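Long-range contacts in cytolethal distending toxin protein B (Haemophilus ducreyi, PDB 1SR4), which probably serves as the nuclease subunit of a tripartite bacterial genotoxin, damaging host-cell DNA through its DNase I-like fold: residues S32-A37 against M240-L244; P49-T55 against E67-W71. One frame throughout, in Å; residues are numbered along the deposited sequence.

Contact 1: residues S32-A37 against M240-L244; sequences SGEQGA and MLNQL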
loop_
_atom_site.group_PDB
_atom_site.type_symbol
_atom_site.label_atom_id
_atom_site.label_comp_id
_atom_site.label_asym_id
_atom_site.label_seq_id
_atom_site.Cartn_x
_atom_site.Cartn_y
_atom_site.Cartn_z
ATOM N N SER B 32 -2.137 8.354 -3.335
ATOM C CA SER B 32 -3.288 8.888 -4.056
ATOM C C SER B 32 -4.565 9.112 -3.284
ATOM O O SER B 32 -4.689 8.735 -2.116
ATOM C CB SER B 32 -3.586 8.028 -5.279
ATOM O OG SER B 32 -3.884 6.715 -4.904
ATOM N N GLY B 33 -5.510 9.761 -3.958
ATOM C CA GLY B 33 -6.800 10.023 -3.365
ATOM C C GLY B 33 -6.766 11.094 -2.305
ATOM O O GLY B 33 -5.704 11.597 -1.946
ATOM N N GLU B 34 -7.952 11.436 -1.815
ATOM C CA GLU B 34 -8.150 12.441 -0.777
ATOM C C GLU B 34 -7.418 12.101 0.516
ATOM O O GLU B 34 -7.053 12.996 1.273
ATOM C CB GLU B 34 -9.653 12.566 -0.457
ATOM C CG GLU B 34 -10.433 13.611 -1.266
ATOM C CD GLU B 34 -11.946 13.545 -1.005
ATOM O OE1 GLU B 34 -12.341 13.293 0.151
ATOM O OE2 GLU B 34 -12.744 13.750 -1.953
ATOM N N GLN B 35 -7.229 10.811 0.788
ATOM C CA GLN B 35 -6.574 10.391 2.029
ATOM C C GLN B 35 -5.115 9.953 1.849
ATOM O O GLN B 35 -4.512 9.382 2.752
ATOM C CB GLN B 35 -7.392 9.270 2.679
ATOM C CG GLN B 35 -8.873 9.664 2.913
ATOM C CD GLN B 35 -9.748 8.514 3.428
ATOM O OE1 GLN B 35 -9.835 8.273 4.628
ATOM N NE2 GLN B 35 -10.392 7.803 2.512
ATOM N N GLY B 36 -4.556 10.228 0.680
ATOM C CA GLY B 36 -3.173 9.861 0.403
ATOM C C GLY B 36 -2.216 10.609 1.308
ATOM O O GLY B 36 -2.516 11.715 1.760
ATOM N N ALA B 37 -1.047 10.034 1.569
ATOM C CA ALA B 37 -0.101 10.707 2.452
ATOM C C ALA B 37 0.537 11.928 1.829
ATOM O O ALA B 37 0.825 11.954 0.634
ATOM C CB ALA B 37 1.008 9.731 2.900
ATOM N N MET B 240 -2.338 1.567 7.309
ATOM C CA MET B 240 -2.980 2.386 6.269
ATOM C C MET B 240 -3.755 1.544 5.251
ATOM O O MET B 240 -3.563 1.664 4.040
ATOM C CB MET B 240 -1.924 3.232 5.539
ATOM C CG MET B 240 -2.523 4.336 4.661
ATOM S SD MET B 240 -1.215 5.425 4.125
ATOM C CE MET B 240 -2.074 6.983 3.971
ATOM N N LEU B 241 -4.665 0.725 5.754
ATOM C CA LEU B 241 -5.417 -0.175 4.900
ATOM C C LEU B 241 -6.428 0.498 4.002
ATOM O O LEU B 241 -6.839 -0.076 3.000
ATOM C CB LEU B 241 -6.092 -1.244 5.757
ATOM C CG LEU B 241 -5.157 -2.012 6.701
ATOM C CD1 LEU B 241 -5.985 -2.951 7.567
ATOM C CD2 LEU B 241 -4.112 -2.786 5.904
ATOM N N ASN B 242 -6.827 1.720 4.344
ATOM C CA ASN B 242 -7.798 2.441 3.525
ATOM C C ASN B 242 -7.228 2.845 2.154
ATOM O O ASN B 242 -7.974 3.230 1.252
ATOM C CB ASN B 242 -8.304 3.674 4.285
ATOM C CG ASN B 242 -7.191 4.579 4.743
ATOM O OD1 ASN B 242 -6.242 4.143 5.394
ATOM N ND2 ASN B 242 -7.305 5.854 4.411
ATOM N N GLN B 243 -5.914 2.725 1.995
ATOM C CA GLN B 243 -5.274 3.090 0.736
ATOM C C GLN B 243 -5.035 1.920 -0.236
ATOM O O GLN B 243 -4.849 2.142 -1.440
ATOM C CB GLN B 243 -3.937 3.774 1.015
ATOM C CG GLN B 243 -4.036 5.171 1.621
ATOM C CD GLN B 243 -4.866 6.135 0.780
ATOM O OE1 GLN B 243 -6.033 6.375 1.074
ATOM N NE2 GLN B 243 -4.263 6.687 -0.274
ATOM N N LEU B 244 -5.098 0.688 0.270
ATOM C CA LEU B 244 -4.820 -0.495 -0.547
ATOM C C LEU B 244 -5.898 -0.943 -1.543
ATOM O O LEU B 244 -7.089 -0.917 -1.244
ATOM C CB LEU B 244 -4.452 -1.669 0.375
ATOM C CG LEU B 244 -3.450 -1.327 1.487
ATOM C CD1 LEU B 244 -3.105 -2.580 2.272
ATOM C CD2 LEU B 244 -2.183 -0.731 0.890
#
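Hydrogen bonding across this contact rests on Q243, whose NE2 reaches the backbone carbonyl of S32, with 2.8 Å between Q243 NE2 and S32 O. The bond is moderately bent, with an N-H...O angle of 148°, while S32 O lies close to the plane of the Q243 amide. From the side of the carbonyl, the donor is somewhat tilted from its plane. A bend at chi2 folds the Q243 side chain and brings its amide to the two ends of the type I turn G33-G36, between S32 O and G36 CA; the turn is closed by the bond from G36 N to G33 O. The same nitrogen makes a weak hydrogen bond to Q29 O near the end of helix 20-31.

Van der Waals contacts add to this bond. Q243 NE2 lies 3.4 Å from G36 CA, and Q243 OE1 lies 3.6 Å from Q35 CB. M240, extended with CG anti to the backbone N (chi1 -167°), brings its terminal CE to 3.6 Å from Q35 O and 4.3 Å from A37 CB; M240 and A37 both also touch A8 on strand 7-11. In the DNase I-like fold, the contact thus joins the connection between helix 20-31 and strand 39-43 to the loop leaving strand 235-239, an outermost strand of the eight-stranded sheet.

The third group is an amide-amide approach. Q35 and N242 meet obliquely, their planes 56° apart, and Q35 OE1 stands 3.5 Å from N242 ND2. The polar end of Q35 finds its hydrogen bond outside the chain: Q35 NE2 donates to M101 O of toxin subunit A. P103 of subunit A packs on Q35 and F110 of subunit A on N242, placing this edge of the contact at the subunit interface.

Contact 2: residues P49-T55 against E67-W71; sequences PSSAVRT and EEYTW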
loop_
_atom_site.group_PDB
_atom_site.type_symbol
_atom_site.label_atom_id
_atom_site.label_comp_id
_atom_site.label_asym_id
_atom_site.label_seq_id
_atom_site.Cartn_x
_atom_site.Cartn_y
_atom_site.Cartn_z
ATOM N N PRO B 49 11.870 4.929 -8.614
ATOM C CA PRO B 49 11.101 4.553 -9.805
ATOM C C PRO B 49 11.950 4.975 -11.007
ATOM O O PRO B 49 12.619 6.009 -10.947
ATOM C CB PRO B 49 9.838 5.403 -9.673
ATOM C CG PRO B 49 9.660 5.499 -8.159
ATOM C CD PRO B 49 11.068 5.769 -7.700
ATOM N N SER B 50 11.931 4.204 -12.090
ATOM C CA SER B 50 12.752 4.562 -13.248
ATOM C C SER B 50 12.365 5.913 -13.847
ATOM O O SER B 50 13.194 6.569 -14.455
ATOM C CB SER B 50 12.670 3.478 -14.334
ATOM O OG SER B 50 11.342 3.363 -14.815
ATOM N N SER B 51 11.119 6.349 -13.666
ATOM C CA SER B 51 10.727 7.637 -14.235
ATOM C C SER B 51 11.063 8.846 -13.350
ATOM O O SER B 51 10.836 9.995 -13.752
ATOM C CB SER B 51 9.234 7.647 -14.569
ATOM O OG SER B 51 8.480 7.700 -13.385
ATOM N N ALA B 52 11.595 8.610 -12.151
ATOM C CA ALA B 52 11.962 9.728 -11.273
ATOM C C ALA B 52 13.118 10.516 -11.889
ATOM O O ALA B 52 14.050 9.942 -12.463
ATOM C CB ALA B 52 12.367 9.231 -9.879
ATOM N N VAL B 53 13.066 11.830 -11.729
ATOM C CA VAL B 53 14.075 12.703 -12.298
ATOM C C VAL B 53 14.837 13.505 -11.252
ATOM O O VAL B 53 14.252 14.172 -10.410
ATOM C CB VAL B 53 13.420 13.677 -13.317
ATOM C CG1 VAL B 53 14.484 14.553 -13.977
ATOM C CG2 VAL B 53 12.648 12.868 -14.371
ATOM N N ARG B 54 16.156 13.418 -11.327
ATOM C CA ARG B 54 17.051 14.127 -10.420
ATOM C C ARG B 54 16.957 15.632 -10.664
ATOM O O ARG B 54 17.037 16.072 -11.805
ATOM C CB ARG B 54 18.490 13.661 -10.665
ATOM C CG ARG B 54 19.533 14.346 -9.798
ATOM C CD ARG B 54 19.508 13.877 -8.352
ATOM N NE ARG B 54 20.628 14.449 -7.606
ATOM C CZ ARG B 54 20.588 15.590 -6.921
ATOM N NH1 ARG B 54 19.468 16.317 -6.855
ATOM N NH2 ARG B 54 21.691 16.022 -6.320
ATOM N N THR B 55 16.777 16.425 -9.613
ATOM C CA THR B 55 16.711 17.871 -9.811
ATOM C C THR B 55 18.137 18.413 -9.751
ATOM O O THR B 55 19.067 17.675 -9.468
ATOM C CB THR B 55 15.898 18.579 -8.721
ATOM O OG1 THR B 55 16.650 18.604 -7.502
ATOM C CG2 THR B 55 14.566 17.854 -8.492
ATOM N N GLU B 67 19.737 13.113 -2.076
ATOM C CA GLU B 67 19.455 13.803 -3.327
ATOM C C GLU B 67 17.968 14.053 -3.492
ATOM O O GLU B 67 17.142 13.336 -2.923
ATOM C CB GLU B 67 19.953 12.964 -4.508
ATOM C CG GLU B 67 21.435 12.665 -4.495
ATOM C CD GLU B 67 21.803 11.589 -5.504
ATOM O OE1 GLU B 67 21.217 10.485 -5.452
ATOM O OE2 GLU B 67 22.680 11.843 -6.352
ATOM N N GLU B 68 17.631 15.066 -4.276
ATOM C CA GLU B 68 16.235 15.400 -4.528
ATOM C C GLU B 68 15.821 14.980 -5.942
ATOM O O GLU B 68 16.562 15.203 -6.904
ATOM C CB GLU B 68 16.025 16.900 -4.361
ATOM C CG GLU B 68 14.584 17.366 -4.553
ATOM C CD GLU B 68 14.489 18.884 -4.599
ATOM O OE1 GLU B 68 15.019 19.473 -5.556
ATOM O OE2 GLU B 68 13.901 19.495 -3.685
ATOM N N TYR B 69 14.639 14.368 -6.058
ATOM C CA TYR B 69 14.087 13.935 -7.341
ATOM C C TYR B 69 12.625 14.362 -7.403
ATOM O O TYR B 69 12.024 14.690 -6.380
ATOM C CB TYR B 69 14.094 12.401 -7.461
ATOM C CG TYR B 69 15.450 11.762 -7.605
ATOM C CD1 TYR B 69 15.881 11.257 -8.838
ATOM C CD2 TYR B 69 16.302 11.660 -6.513
ATOM C CE1 TYR B 69 17.145 10.659 -8.967
ATOM C CE2 TYR B 69 17.557 11.071 -6.628
ATOM C CZ TYR B 69 17.975 10.574 -7.854
ATOM O OH TYR B 69 19.231 10.020 -7.961
ATOM N N THR B 70 12.069 14.366 -8.612
ATOM C CA THR B 70 10.646 14.608 -8.786
ATOM C C THR B 70 10.156 13.333 -9.486
ATOM O O THR B 70 10.904 12.666 -10.222
ATOM C CB THR B 70 10.298 15.850 -9.660
ATOM O OG1 THR B 70 10.882 15.719 -10.959
ATOM C CG2 THR B 70 10.770 17.143 -8.976
ATOM N N TRP B 71 8.905 12.982 -9.237
ATOM C CA TRP B 71 8.335 11.778 -9.810
ATOM C C TRP B 71 6.887 12.092 -10.130
ATOM O O TRP B 71 6.162 12.595 -9.279
ATOM C CB TRP B 71 8.444 10.646 -8.787
ATOM C CG TRP B 71 7.836 9.347 -9.207
ATOM C CD1 TRP B 71 7.843 8.796 -10.451
ATOM C CD2 TRP B 71 7.189 8.401 -8.351
ATOM N NE1 TRP B 71 7.242 7.560 -10.430
ATOM C CE2 TRP B 71 6.832 7.292 -9.149
ATOM C CE3 TRP B 71 6.883 8.380 -6.984
ATOM C CZ2 TRP B 71 6.179 6.170 -8.625
ATOM C CZ3 TRP B 71 6.235 7.264 -6.459
ATOM C CH2 TRP B 71 5.890 6.174 -7.283
#
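E68 O accepts two hydrogen bonds from the facing segment, from T55 N at 3.0 Å and from R54 NH1 at 3.1 Å. The T55 bond is nearly straight, with an N-H...O angle of 178°. The arginine nitrogen, which also donates to R57 O, lies in the carbonyl plane, on a lone pair of E68 O, whereas the backbone donor is tilted from that plane. The E68 carboxylate adds a third link, T55 OG1 donating to the anti lone pair of E68 OE1 at 2.7 Å. Its other oxygen, OE2, is held by R57, Y85 and Q105.

R54 bends at chi2 (74°), carrying CD over one face of the Y69 ring, 3.9 Å from its centroid, in a CH-pi contact. Beyond it, the guanidinium has E67 CB over one face, and R54 NE forms a salt bridge with E67 OE2 at 3.5 Å.

At the other end, P49 lies on the indole of W71: P49 CG sits over the six-membered ring, 3.6 Å from its centroid, while S51 OG approaches the ring edge in plane. Helix 20-31 also packs against W71.

V53 and T70 exchange backbone bonds, V53 N to T70 O and T70 N to V53 O, both 2.8 Å. This hydrogen-bonded pair, followed by the non-hydrogen-bonded pair R54-Y69, defines a short antiparallel edge strand of the large sheet of the DNase I-like fold.

Both contacts are peripheral, centred about 17 Å (contact 1) and 18 Å (contact 2) from the chain centre. Contact 1 is the more buried, with four of seven touching residues buried and none exposed, against three of eleven buried and two exposed in contact 2. Contact 2 is nested along the chain inside the loop closed by contact 1. It builds the 53-54 edge of the eight-stranded sheet, whereas the 240-244 half of contact 1 follows the opposite outermost strand, 235-239. Helix 20-31 borders both. Contact 2 buries 590 Å² through strand pairing, charge and aromatic faces; contact 1 buries 238 Å² through loop amides and a methionine, and meets subunit A more extensively than contact 2 meets toxin protein C.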